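Local coordinates for molybdopterin biosynthesis moeA protein (Pyrococcus horikoshii, PDB 1WU2) that probably inserts molybdenum into molybdopterin in a late step of molybdenum cofactor biosynthesis, as other MoeA proteins do, at residues L332-S338 / S382-G388; S372-E377 / V391-Y396; A62-E66 / P134-G138; T46-P52 / T144-K150. All blocks are in the same frame, centred on the assembly; numbering follows the deposited sequence.

Interaction 1 of 4, residues L332-S338 / S382-G388; sequences LQDDIPS and SEGYRRG
Ile-336 and Tyr-385 pair as antiparallel neighbours through two backbone hydrogen bonds. The amide of Ile-336 meets Tyr-385 O at 3.0 Å, while the return bond from Tyr-385 N to Ile-336 O is longer, 3.3 Å. Ser-338 N adds a bond to Glu-383 O, and Gly-388 N one to Leu-332 O at the far end. Gly-384 suits the non-hydrogen-bonded place opposite Pro-337, for a CB there would run into Ile-336 O.

The polar side-chain contacts centre on Asp-335. Its CG lies anti to the carbonyl carbon (chi1 -59°), which carries OD2 to the Arg-387 amide, 3.0 Å from N to OD2. The same oxygen lies at the edge of the Arg-387 guanidinium in a long salt bridge, 3.8 Å from NH1, with the two planes turned 81° apart; the acid thus serves backbone and charge together.

Apolar contact is small: Leu-332 CD2 touches Tyr-385 CB at 3.7 Å, the two side chains crossing nearly at right angles. This two-stranded sheet lies at the surface of the C-terminal region, with Ile-336 turned in against Val-357, Ile-346 and Ile-378 of strands 354-357, 343-351 and 374-378.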
# COMPACT_ATOMS: atom_id res chain seq x y z
N LEU A 332 4.41 3.80 -22.33
CA LEU A 332 5.84 3.81 -22.06
C LEU A 332 6.50 5.06 -22.66
O LEU A 332 6.33 5.34 -23.84
CB LEU A 332 6.48 2.54 -22.63
CG LEU A 332 7.85 2.11 -22.11
CD1 LEU A 332 7.83 1.86 -20.62
CD2 LEU A 332 8.29 0.86 -22.87
N GLN A 333 7.25 5.79 -21.84
CA GLN A 333 7.87 7.05 -22.27
C GLN A 333 9.09 6.84 -23.16
O GLN A 333 9.32 7.61 -24.09
CB GLN A 333 8.28 7.89 -21.05
CG GLN A 333 8.65 9.33 -21.39
CD GLN A 333 8.98 10.16 -20.17
OE1 GLN A 333 8.23 10.16 -19.19
NE2 GLN A 333 10.09 10.88 -20.22
N ASP A 334 9.88 5.81 -22.86
CA ASP A 334 11.16 5.58 -23.53
C ASP A 334 11.28 4.15 -24.06
O ASP A 334 10.55 3.26 -23.64
CB ASP A 334 12.32 5.85 -22.56
CG ASP A 334 12.10 7.09 -21.71
OD1 ASP A 334 12.05 8.20 -22.28
OD2 ASP A 334 11.96 7.05 -20.47
N ASP A 335 12.22 3.96 -24.98
CA ASP A 335 12.53 2.63 -25.50
C ASP A 335 13.30 1.85 -24.43
O ASP A 335 14.17 2.40 -23.76
CB ASP A 335 13.39 2.71 -26.77
CG ASP A 335 12.72 3.49 -27.90
OD1 ASP A 335 13.42 4.21 -28.63
OD2 ASP A 335 11.50 3.43 -28.13
N ILE A 336 12.97 0.57 -24.28
CA ILE A 336 13.73 -0.35 -23.43
C ILE A 336 14.26 -1.49 -24.28
O ILE A 336 13.57 -2.49 -24.48
CB ILE A 336 12.86 -0.93 -22.28
CG1 ILE A 336 12.04 0.16 -21.59
CG2 ILE A 336 13.75 -1.64 -21.25
CD1 ILE A 336 10.95 -0.37 -20.69
N PRO A 337 15.48 -1.37 -24.80
CA PRO A 337 16.13 -2.51 -25.46
C PRO A 337 16.41 -3.60 -24.43
O PRO A 337 16.72 -3.30 -23.28
CB PRO A 337 17.43 -1.91 -26.03
CG PRO A 337 17.65 -0.64 -25.29
CD PRO A 337 16.33 -0.16 -24.82
N SER A 338 16.29 -4.86 -24.84
CA SER A 338 16.35 -5.99 -23.92
C SER A 338 17.11 -7.17 -24.51
O SER A 338 16.96 -7.50 -25.69
CB SER A 338 14.94 -6.43 -23.53
OG SER A 338 14.18 -5.35 -23.03
N SER A 382 11.57 -11.57 -25.53
CA SER A 382 11.28 -10.22 -26.01
C SER A 382 12.58 -9.43 -26.18
O SER A 382 13.44 -9.44 -25.30
CB SER A 382 10.37 -9.50 -25.02
OG SER A 382 10.38 -8.10 -25.21
N GLU A 383 12.71 -8.76 -27.32
CA GLU A 383 13.88 -7.91 -27.61
C GLU A 383 13.71 -6.49 -27.06
O GLU A 383 14.65 -5.70 -27.12
CB GLU A 383 14.13 -7.83 -29.11
CG GLU A 383 14.30 -9.18 -29.81
CD GLU A 383 13.21 -9.46 -30.82
OE1 GLU A 383 12.96 -8.60 -31.69
OE2 GLU A 383 12.60 -10.56 -30.75
N GLY A 384 12.52 -6.17 -26.55
CA GLY A 384 12.27 -4.88 -25.93
C GLY A 384 10.99 -4.21 -26.41
O GLY A 384 10.35 -4.67 -27.36
N TYR A 385 10.63 -3.12 -25.74
CA TYR A 385 9.44 -2.33 -26.07
C TYR A 385 9.81 -0.94 -26.56
O TYR A 385 10.81 -0.37 -26.14
CB TYR A 385 8.54 -2.21 -24.84
CG TYR A 385 8.17 -3.52 -24.19
CD1 TYR A 385 7.84 -4.64 -24.95
CD2 TYR A 385 8.14 -3.64 -22.80
CE1 TYR A 385 7.50 -5.85 -24.35
CE2 TYR A 385 7.80 -4.84 -22.19
CZ TYR A 385 7.48 -5.94 -22.97
OH TYR A 385 7.15 -7.13 -22.37
N ARG A 386 8.98 -0.39 -27.45
CA ARG A 386 9.14 0.97 -27.95
C ARG A 386 8.32 1.94 -27.11
O ARG A 386 7.38 1.54 -26.43
CB ARG A 386 8.68 1.07 -29.40
CG ARG A 386 9.29 0.04 -30.34
CD ARG A 386 8.32 -0.99 -30.91
NE ARG A 386 8.25 -0.95 -32.37
CZ ARG A 386 7.60 -0.03 -33.08
NH1 ARG A 386 6.95 0.97 -32.49
NH2 ARG A 386 7.61 -0.10 -34.41
N ARG A 387 8.68 3.21 -27.17
CA ARG A 387 7.88 4.27 -26.57
C ARG A 387 6.57 4.38 -27.34
O ARG A 387 6.56 4.31 -28.57
CB ARG A 387 8.64 5.60 -26.59
CG ARG A 387 8.95 6.16 -27.98
CD ARG A 387 10.16 7.09 -28.02
NE ARG A 387 10.18 7.92 -29.22
CZ ARG A 387 10.52 7.50 -30.44
NH1 ARG A 387 10.88 6.23 -30.67
NH2 ARG A 387 10.50 8.35 -31.46
N GLY A 388 5.47 4.52 -26.61
CA GLY A 388 4.14 4.51 -27.19
C GLY A 388 3.40 3.21 -26.92
O GLY A 388 2.17 3.21 -26.81

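Interaction 2 of 4, residues S372-E377 / V391-Y396; sequences SNAYLE and VWITLY
Tyr-396, the C-terminal residue, lays one face of its ring over the Asn-373 to Ala-374 peptide, with Ala-374 N 3.3 Å above the ring plane and over its centre. Its hydroxyl and Ser-372 OG share a hydrogen bond of 2.7 Å, and its amide bonds to Asn-373 O. Ser-372 OG also bonds to Ser-368 O and Leu-369 O. A leucine in place of the tyrosine would probably lose the link between the chain end and Ser-372 and leave the peptide poorly covered.

Next along the tight part, Tyr-375 and Thr-394 form a hydrogen-bonded antiparallel pair, Tyr-375 N to Thr-394 O and Thr-394 N to Tyr-375 O each 2.9 Å. With CG held between the backbone N and the carbonyl carbon (chi1 63°), the Tyr-375 ring lies alongside Thr-394 and takes its CB over one face in a CH-pi contact, 3.9 Å from the centroid. A small branched threonine suits this place because it fits beneath the ring. On the opposite face of the sheet, buried Leu-376 CD1 rests on Val-391 CB at 4.0 Å.

Toward Glu-377 the strands part and water fills in. One water joins Glu-377 OE2 to Thr-394 OG1, while OE1 bonds to Tyr-343 OH; another accepts from Glu-377 N and donates to Trp-392 O, 2.7 Å away.

Strand 343-351 flanks strand 374-378, with Asn-373 and Ala-374 in a classic bulge opposite Ile-348, and strand 327-332 flanks strand 390-395. Helix 300-319 covers the Tyr-375 and Thr-394 face, and the second subunit packs on Leu-395 and Tyr-396.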
# COMPACT_ATOMS: atom_id res chain seq x y z
N SER A 372 12.40 5.47 -8.29
CA SER A 372 11.42 4.61 -8.95
C SER A 372 10.18 4.36 -8.09
O SER A 372 10.21 4.46 -6.87
CB SER A 372 12.06 3.27 -9.34
OG SER A 372 12.58 2.60 -8.21
N ASN A 373 9.10 4.00 -8.78
CA ASN A 373 7.75 3.88 -8.23
C ASN A 373 7.17 2.48 -8.40
O ASN A 373 6.13 2.16 -7.83
CB ASN A 373 6.83 4.82 -9.01
CG ASN A 373 5.94 5.62 -8.13
OD1 ASN A 373 5.93 5.45 -6.91
ND2 ASN A 373 5.17 6.52 -8.73
N ALA A 374 7.82 1.68 -9.22
CA ALA A 374 7.18 0.51 -9.81
C ALA A 374 8.22 -0.30 -10.56
O ALA A 374 9.39 0.08 -10.62
CB ALA A 374 6.07 0.96 -10.77
N TYR A 375 7.79 -1.41 -11.14
CA TYR A 375 8.65 -2.16 -12.03
C TYR A 375 7.90 -2.81 -13.18
O TYR A 375 6.71 -3.09 -13.09
CB TYR A 375 9.50 -3.18 -11.26
CG TYR A 375 8.74 -4.28 -10.55
CD1 TYR A 375 8.53 -5.52 -11.16
CD2 TYR A 375 8.28 -4.11 -9.25
CE1 TYR A 375 7.86 -6.54 -10.50
CE2 TYR A 375 7.61 -5.13 -8.58
CZ TYR A 375 7.41 -6.34 -9.21
OH TYR A 375 6.75 -7.35 -8.55
N LEU A 376 8.63 -3.02 -14.26
CA LEU A 376 8.14 -3.68 -15.45
C LEU A 376 8.95 -4.95 -15.65
O LEU A 376 10.16 -4.94 -15.46
CB LEU A 376 8.30 -2.74 -16.65
CG LEU A 376 8.22 -3.36 -18.05
CD1 LEU A 376 6.82 -3.87 -18.32
CD2 LEU A 376 8.64 -2.35 -19.09
N GLU A 377 8.29 -6.03 -16.04
CA GLU A 377 8.97 -7.28 -16.33
C GLU A 377 8.91 -7.56 -17.82
O GLU A 377 7.84 -7.54 -18.42
CB GLU A 377 8.33 -8.42 -15.55
CG GLU A 377 8.55 -8.33 -14.05
CD GLU A 377 7.54 -9.15 -13.27
OE1 GLU A 377 7.72 -10.39 -13.18
OE2 GLU A 377 6.57 -8.57 -12.75
N VAL A 391 2.20 -0.93 -21.57
CA VAL A 391 2.84 -1.95 -20.76
C VAL A 391 2.14 -2.10 -19.42
O VAL A 391 1.47 -1.18 -18.95
CB VAL A 391 4.34 -1.63 -20.52
CG1 VAL A 391 5.10 -1.64 -21.84
CG2 VAL A 391 4.51 -0.29 -19.80
N TRP A 392 2.31 -3.27 -18.81
CA TRP A 392 1.78 -3.56 -17.48
C TRP A 392 2.92 -3.49 -16.48
O TRP A 392 3.98 -4.08 -16.69
CB TRP A 392 1.13 -4.94 -17.47
CG TRP A 392 -0.01 -5.02 -18.42
CD1 TRP A 392 0.05 -5.38 -19.74
CD2 TRP A 392 -1.37 -4.69 -18.16
NE1 TRP A 392 -1.20 -5.31 -20.31
CE2 TRP A 392 -2.09 -4.89 -19.36
CE3 TRP A 392 -2.07 -4.25 -17.02
CZ2 TRP A 392 -3.47 -4.66 -19.45
CZ3 TRP A 392 -3.43 -4.03 -17.12
CH2 TRP A 392 -4.12 -4.23 -18.32
N ILE A 393 2.70 -2.74 -15.40
CA ILE A 393 3.71 -2.54 -14.37
C ILE A 393 3.13 -2.87 -13.00
O ILE A 393 1.92 -2.90 -12.82
CB ILE A 393 4.24 -1.08 -14.41
CG1 ILE A 393 3.14 -0.07 -14.08
CG2 ILE A 393 4.84 -0.79 -15.77
CD1 ILE A 393 3.63 1.35 -13.96
N THR A 394 4.01 -3.13 -12.04
CA THR A 394 3.62 -3.45 -10.68
C THR A 394 4.06 -2.31 -9.77
O THR A 394 5.24 -1.95 -9.76
CB THR A 394 4.27 -4.77 -10.23
OG1 THR A 394 3.86 -5.83 -11.11
CG2 THR A 394 3.75 -5.22 -8.87
N LEU A 395 3.13 -1.75 -9.01
CA LEU A 395 3.45 -0.69 -8.06
C LEU A 395 4.25 -1.25 -6.88
O LEU A 395 4.06 -2.40 -6.47
CB LEU A 395 2.17 -0.02 -7.55
CG LEU A 395 1.28 0.65 -8.60
CD1 LEU A 395 0.17 1.42 -7.91
CD2 LEU A 395 2.08 1.57 -9.52
N TYR A 396 5.15 -0.43 -6.36
CA TYR A 396 5.90 -0.78 -5.16
C TYR A 396 4.92 -0.85 -4.01
O TYR A 396 4.74 -1.90 -3.39
CB TYR A 396 6.98 0.26 -4.88
CG TYR A 396 8.20 0.22 -5.79
CD1 TYR A 396 8.38 -0.81 -6.72
CD2 TYR A 396 9.17 1.21 -5.72
CE1 TYR A 396 9.51 -0.83 -7.55
CE2 TYR A 396 10.29 1.19 -6.54
CZ TYR A 396 10.45 0.17 -7.45
OH TYR A 396 11.56 0.14 -8.27
OXT TYR A 396 4.28 0.16 -3.71
O HOH W 1 4.40 2.67 -5.77
O HOH W 2 5.45 -6.25 -13.20
O HOH W 3 5.30 -6.20 -15.79

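Interaction 3 of 4, residues A62-E66 / P134-G138; sequences AIRAE and PVAPG
Ile-63 meets Val-135 because its CG1 branch stands between the backbone N and the carbonyl carbon (chi1 63°) and then runs on extended (chi2 162°), carrying CD1 across to the other segment. Val-135 answers with CG1 anti to its own backbone N, which sets both methyls toward the isoleucine. The two side chains reach each other tip to tip, and Ile-63 CD1 lies 3.8 Å from Val-135 CG2. Isoleucine's CG1 arm extends one carbon farther than valine's methyls, enough to span the distance between strand and loop, while the shorter, branched valine presents a blunt apolar end to receive it.

Farther along, the chains come closer, and the side chain shrinks accordingly. Ala-65 directs its single methyl at the other backbone: CB sits 3.3 Å from Val-135 O and equally near Pro-137 N. The same methyl packs on the proline ring, 3.8 Å from Pro-137 CG. Proline suits this position, since its nitrogen carries no hydrogen that would need an acceptor where an apolar methyl abuts it. Glu-66 OE2 lies 4.0 Å from Pro-137 CG and bonds to Asn-114 ND2.

No hydrogen bond joins the two segments directly. Instead Thr-68 OG1 is bonded to both Ala-65 O and Val-135 N, and the Asn-114 side chain accepts from Ala-65 N. Beneath lies Ala-115, touching both Ala-65 and Val-135. The loop after strand 128-131 thus packs over the C-terminal end of strand 60-63 and onto neighbouring strand 115-118, an outermost strand, within this chain, of the mixed sheet of the N-terminal region.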
# COMPACT_ATOMS: atom_id res chain seq x y z
N ALA A 62 -46.90 2.63 5.37
CA ALA A 62 -46.73 1.24 5.00
C ALA A 62 -48.02 0.71 4.36
O ALA A 62 -49.04 0.57 5.03
CB ALA A 62 -46.36 0.40 6.22
N ILE A 63 -47.96 0.44 3.06
CA ILE A 63 -49.13 0.00 2.30
C ILE A 63 -48.88 -1.36 1.65
O ILE A 63 -47.84 -1.98 1.86
CB ILE A 63 -49.47 1.05 1.20
CG1 ILE A 63 -48.31 1.18 0.20
CG2 ILE A 63 -49.77 2.40 1.84
CD1 ILE A 63 -48.71 1.84 -1.11
N ARG A 64 -49.86 -1.81 0.88
CA ARG A 64 -49.68 -2.94 -0.02
C ARG A 64 -49.36 -2.36 -1.39
O ARG A 64 -50.11 -1.53 -1.90
CB ARG A 64 -50.95 -3.79 -0.11
CG ARG A 64 -51.59 -4.12 1.23
CD ARG A 64 -50.97 -5.31 1.91
NE ARG A 64 -51.36 -6.56 1.25
CZ ARG A 64 -52.20 -7.47 1.75
NH1 ARG A 64 -52.79 -7.29 2.93
NH2 ARG A 64 -52.47 -8.57 1.05
N ALA A 65 -48.24 -2.79 -1.97
CA ALA A 65 -47.88 -2.39 -3.33
C ALA A 65 -48.98 -2.81 -4.31
O ALA A 65 -49.30 -2.08 -5.24
CB ALA A 65 -46.55 -3.02 -3.73
N GLU A 66 -49.56 -3.98 -4.06
CA GLU A 66 -50.60 -4.56 -4.92
C GLU A 66 -51.83 -3.66 -5.06
O GLU A 66 -52.48 -3.65 -6.11
CB GLU A 66 -51.03 -5.93 -4.38
CG GLU A 66 -50.00 -7.05 -4.55
CD GLU A 66 -48.84 -6.95 -3.57
OE1 GLU A 66 -49.09 -6.78 -2.35
OE2 GLU A 66 -47.68 -7.06 -4.01
N PRO A 134 -48.42 3.97 -9.27
CA PRO A 134 -48.16 2.62 -8.76
C PRO A 134 -46.89 2.50 -7.93
O PRO A 134 -45.83 3.00 -8.32
CB PRO A 134 -48.05 1.77 -10.04
CG PRO A 134 -48.68 2.59 -11.10
CD PRO A 134 -48.39 4.01 -10.74
N VAL A 135 -47.02 1.84 -6.78
CA VAL A 135 -45.92 1.61 -5.86
C VAL A 135 -45.40 0.19 -6.05
O VAL A 135 -46.18 -0.76 -6.09
CB VAL A 135 -46.39 1.80 -4.39
CG1 VAL A 135 -45.28 1.46 -3.40
CG2 VAL A 135 -46.88 3.23 -4.18
N ALA A 136 -44.09 0.05 -6.18
CA ALA A 136 -43.46 -1.25 -6.37
C ALA A 136 -43.40 -2.02 -5.04
O ALA A 136 -43.27 -1.41 -3.98
CB ALA A 136 -42.05 -1.08 -6.92
N PRO A 137 -43.52 -3.35 -5.10
CA PRO A 137 -43.24 -4.18 -3.92
C PRO A 137 -41.79 -4.02 -3.46
O PRO A 137 -40.87 -4.17 -4.26
CB PRO A 137 -43.49 -5.61 -4.43
CG PRO A 137 -44.36 -5.45 -5.62
CD PRO A 137 -43.96 -4.16 -6.25
N GLY A 138 -41.61 -3.69 -2.19
CA GLY A 138 -40.29 -3.49 -1.61
C GLY A 138 -39.80 -2.06 -1.73
O GLY A 138 -38.63 -1.79 -1.46

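Interaction 4 of 4, residues T46-P52 / T144-K150; sequences TEFDIPP and TGEDVKK
Lys-150 runs back along Glu-47 and Asp-49, each part of it meeting something different. Its CB lies 3.6 Å from Asp-49 OD1. CG, anti to the backbone N (chi1 -172°) and 3.6 Å from Glu-47 O, starts a nearly straight chain that takes CD and CE along Glu-47 O, each 3.2 Å from that oxygen. A bend at chi4 then brings NZ to a double grip: a 2.7 Å hydrogen bond to Glu-47 O, made from above the carbonyl plane, and a 2.9 Å salt bridge to Glu-47 OE1. Lysine has the length and charge for both.

Asp-49 OD1 accepts from Lys-150 N at 2.9 Å, approached from above the carboxylate plane, while Thr-144 CG2 packs against its CB and CG. Cut back to an alanine, this position is likely to leave the Lys-150 amide without its acceptor and the Thr-144 methyl with only CB to pack on.

Ile-50 N bonds almost straight to Val-148 O (176°), and Asp-147 and Val-148 form a classic bulge opposite Ile-50, whose CD1 packs on Val-148 CG2.

Both loops lie against helix 163-171, with Ile-50 on Ala-171 and Val-148 on Met-168, while Asp-147 bonds to Leu-366 and Ser-367 of the second subunit.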
# COMPACT_ATOMS: atom_id res chain seq x y z
N THR A 46 -20.88 -13.95 9.21
CA THR A 46 -21.73 -13.22 10.15
C THR A 46 -22.80 -14.13 10.76
O THR A 46 -23.36 -14.99 10.08
CB THR A 46 -22.38 -11.99 9.45
OG1 THR A 46 -23.22 -11.29 10.37
CG2 THR A 46 -23.34 -12.39 8.33
N GLU A 47 -23.07 -13.94 12.05
CA GLU A 47 -24.16 -14.63 12.74
C GLU A 47 -25.35 -13.68 12.94
O GLU A 47 -26.35 -14.05 13.57
CB GLU A 47 -23.68 -15.18 14.10
CG GLU A 47 -22.79 -16.42 14.02
CD GLU A 47 -23.42 -17.58 13.26
OE1 GLU A 47 -24.47 -18.09 13.70
OE2 GLU A 47 -22.88 -17.97 12.21
N PHE A 48 -25.25 -12.47 12.40
CA PHE A 48 -26.30 -11.46 12.48
C PHE A 48 -26.69 -10.92 11.10
O PHE A 48 -25.83 -10.76 10.23
CB PHE A 48 -25.84 -10.29 13.36
CG PHE A 48 -25.32 -10.71 14.71
CD1 PHE A 48 -23.96 -10.91 14.92
CD2 PHE A 48 -26.19 -10.87 15.79
CE1 PHE A 48 -23.47 -11.29 16.16
CE2 PHE A 48 -25.71 -11.24 17.04
CZ PHE A 48 -24.35 -11.45 17.22
N ASP A 49 -27.98 -10.67 10.91
CA ASP A 49 -28.48 -9.88 9.79
C ASP A 49 -28.28 -8.39 10.10
O ASP A 49 -28.58 -7.94 11.21
CB ASP A 49 -29.99 -10.11 9.58
CG ASP A 49 -30.31 -11.50 9.10
OD1 ASP A 49 -29.98 -11.83 7.94
OD2 ASP A 49 -30.94 -12.33 9.79
N ILE A 50 -27.77 -7.64 9.13
CA ILE A 50 -27.67 -6.19 9.23
C ILE A 50 -28.35 -5.57 8.00
O ILE A 50 -27.90 -5.81 6.88
CB ILE A 50 -26.19 -5.74 9.30
CG1 ILE A 50 -25.51 -6.33 10.54
CG2 ILE A 50 -26.10 -4.20 9.34
CD1 ILE A 50 -24.00 -6.19 10.54
N PRO A 51 -29.43 -4.82 8.18
CA PRO A 51 -30.09 -4.63 9.48
C PRO A 51 -30.81 -5.91 9.91
O PRO A 51 -31.06 -6.76 9.06
CB PRO A 51 -31.10 -3.51 9.19
CG PRO A 51 -31.41 -3.65 7.74
CD PRO A 51 -30.12 -4.10 7.10
N PRO A 52 -31.13 -6.05 11.19
CA PRO A 52 -31.75 -7.29 11.68
C PRO A 52 -33.22 -7.48 11.27
O PRO A 52 -33.72 -8.61 11.38
CB PRO A 52 -31.61 -7.18 13.21
CG PRO A 52 -31.46 -5.73 13.50
CD PRO A 52 -30.94 -5.06 12.26
N THR A 144 -34.13 -7.11 5.44
CA THR A 144 -33.26 -7.79 6.39
C THR A 144 -32.01 -8.29 5.70
O THR A 144 -32.08 -9.05 4.73
CB THR A 144 -34.02 -8.97 7.04
OG1 THR A 144 -35.11 -8.48 7.82
CG2 THR A 144 -33.15 -9.71 8.06
N GLY A 145 -30.85 -7.84 6.18
CA GLY A 145 -29.58 -8.33 5.71
C GLY A 145 -29.12 -7.75 4.39
O GLY A 145 -28.25 -8.32 3.73
N GLU A 146 -29.68 -6.60 4.00
CA GLU A 146 -29.30 -5.97 2.73
C GLU A 146 -27.83 -5.55 2.74
O GLU A 146 -27.18 -5.54 1.69
CB GLU A 146 -30.22 -4.77 2.41
CG GLU A 146 -30.15 -3.60 3.39
CD GLU A 146 -30.73 -2.32 2.82
OE1 GLU A 146 -30.45 -1.24 3.38
OE2 GLU A 146 -31.47 -2.39 1.82
N ASP A 147 -27.31 -5.21 3.92
CA ASP A 147 -25.88 -5.00 4.11
C ASP A 147 -25.14 -6.35 4.10
O ASP A 147 -24.40 -6.64 3.16
CB ASP A 147 -25.61 -4.23 5.41
CG ASP A 147 -24.17 -3.77 5.53
OD1 ASP A 147 -23.39 -4.00 4.58
OD2 ASP A 147 -23.72 -3.17 6.53
N VAL A 148 -25.34 -7.15 5.15
CA VAL A 148 -24.90 -8.55 5.17
C VAL A 148 -26.02 -9.41 5.75
O VAL A 148 -26.68 -9.01 6.70
CB VAL A 148 -23.59 -8.75 5.98
CG1 VAL A 148 -22.44 -7.97 5.37
CG2 VAL A 148 -23.76 -8.39 7.46
N LYS A 149 -26.22 -10.60 5.18
CA LYS A 149 -27.26 -11.51 5.65
C LYS A 149 -26.66 -12.59 6.55
O LYS A 149 -25.48 -12.90 6.45
CB LYS A 149 -28.03 -12.10 4.45
CG LYS A 149 -27.99 -13.62 4.28
CD LYS A 149 -28.53 -14.05 2.91
CE LYS A 149 -29.97 -13.58 2.68
NZ LYS A 149 -30.04 -12.30 1.92
N LYS A 150 -27.48 -13.16 7.43
CA LYS A 150 -27.01 -14.14 8.40
C LYS A 150 -26.50 -15.40 7.70
O LYS A 150 -27.15 -15.91 6.79
CB LYS A 150 -28.13 -14.51 9.38
CG LYS A 150 -27.67 -15.39 10.53
CD LYS A 150 -28.64 -15.36 11.71
CE LYS A 150 -28.31 -16.43 12.75
NZ LYS A 150 -26.84 -16.62 12.96

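How the interactions relate
Along the chain, interaction 4 encloses interaction 3, and both are complete before interactions 1 and 2 begin. The latter two have alternating segments within the C-terminal region and touch, their centres about 14 Å apart: Ile-336 and Tyr-385 of interaction 1 pack on Leu-376 of interaction 2, joining the small surface sheet to the larger one. Interactions 3 and 4 belong to the N-terminal region, with centres about 23 Å apart and no direct touch. About 40 Å separates the centres of interactions 2 and 4, yet both meet the second subunit, so the extended chain engages its partner at widely spaced places, consistent with an elongated dimer.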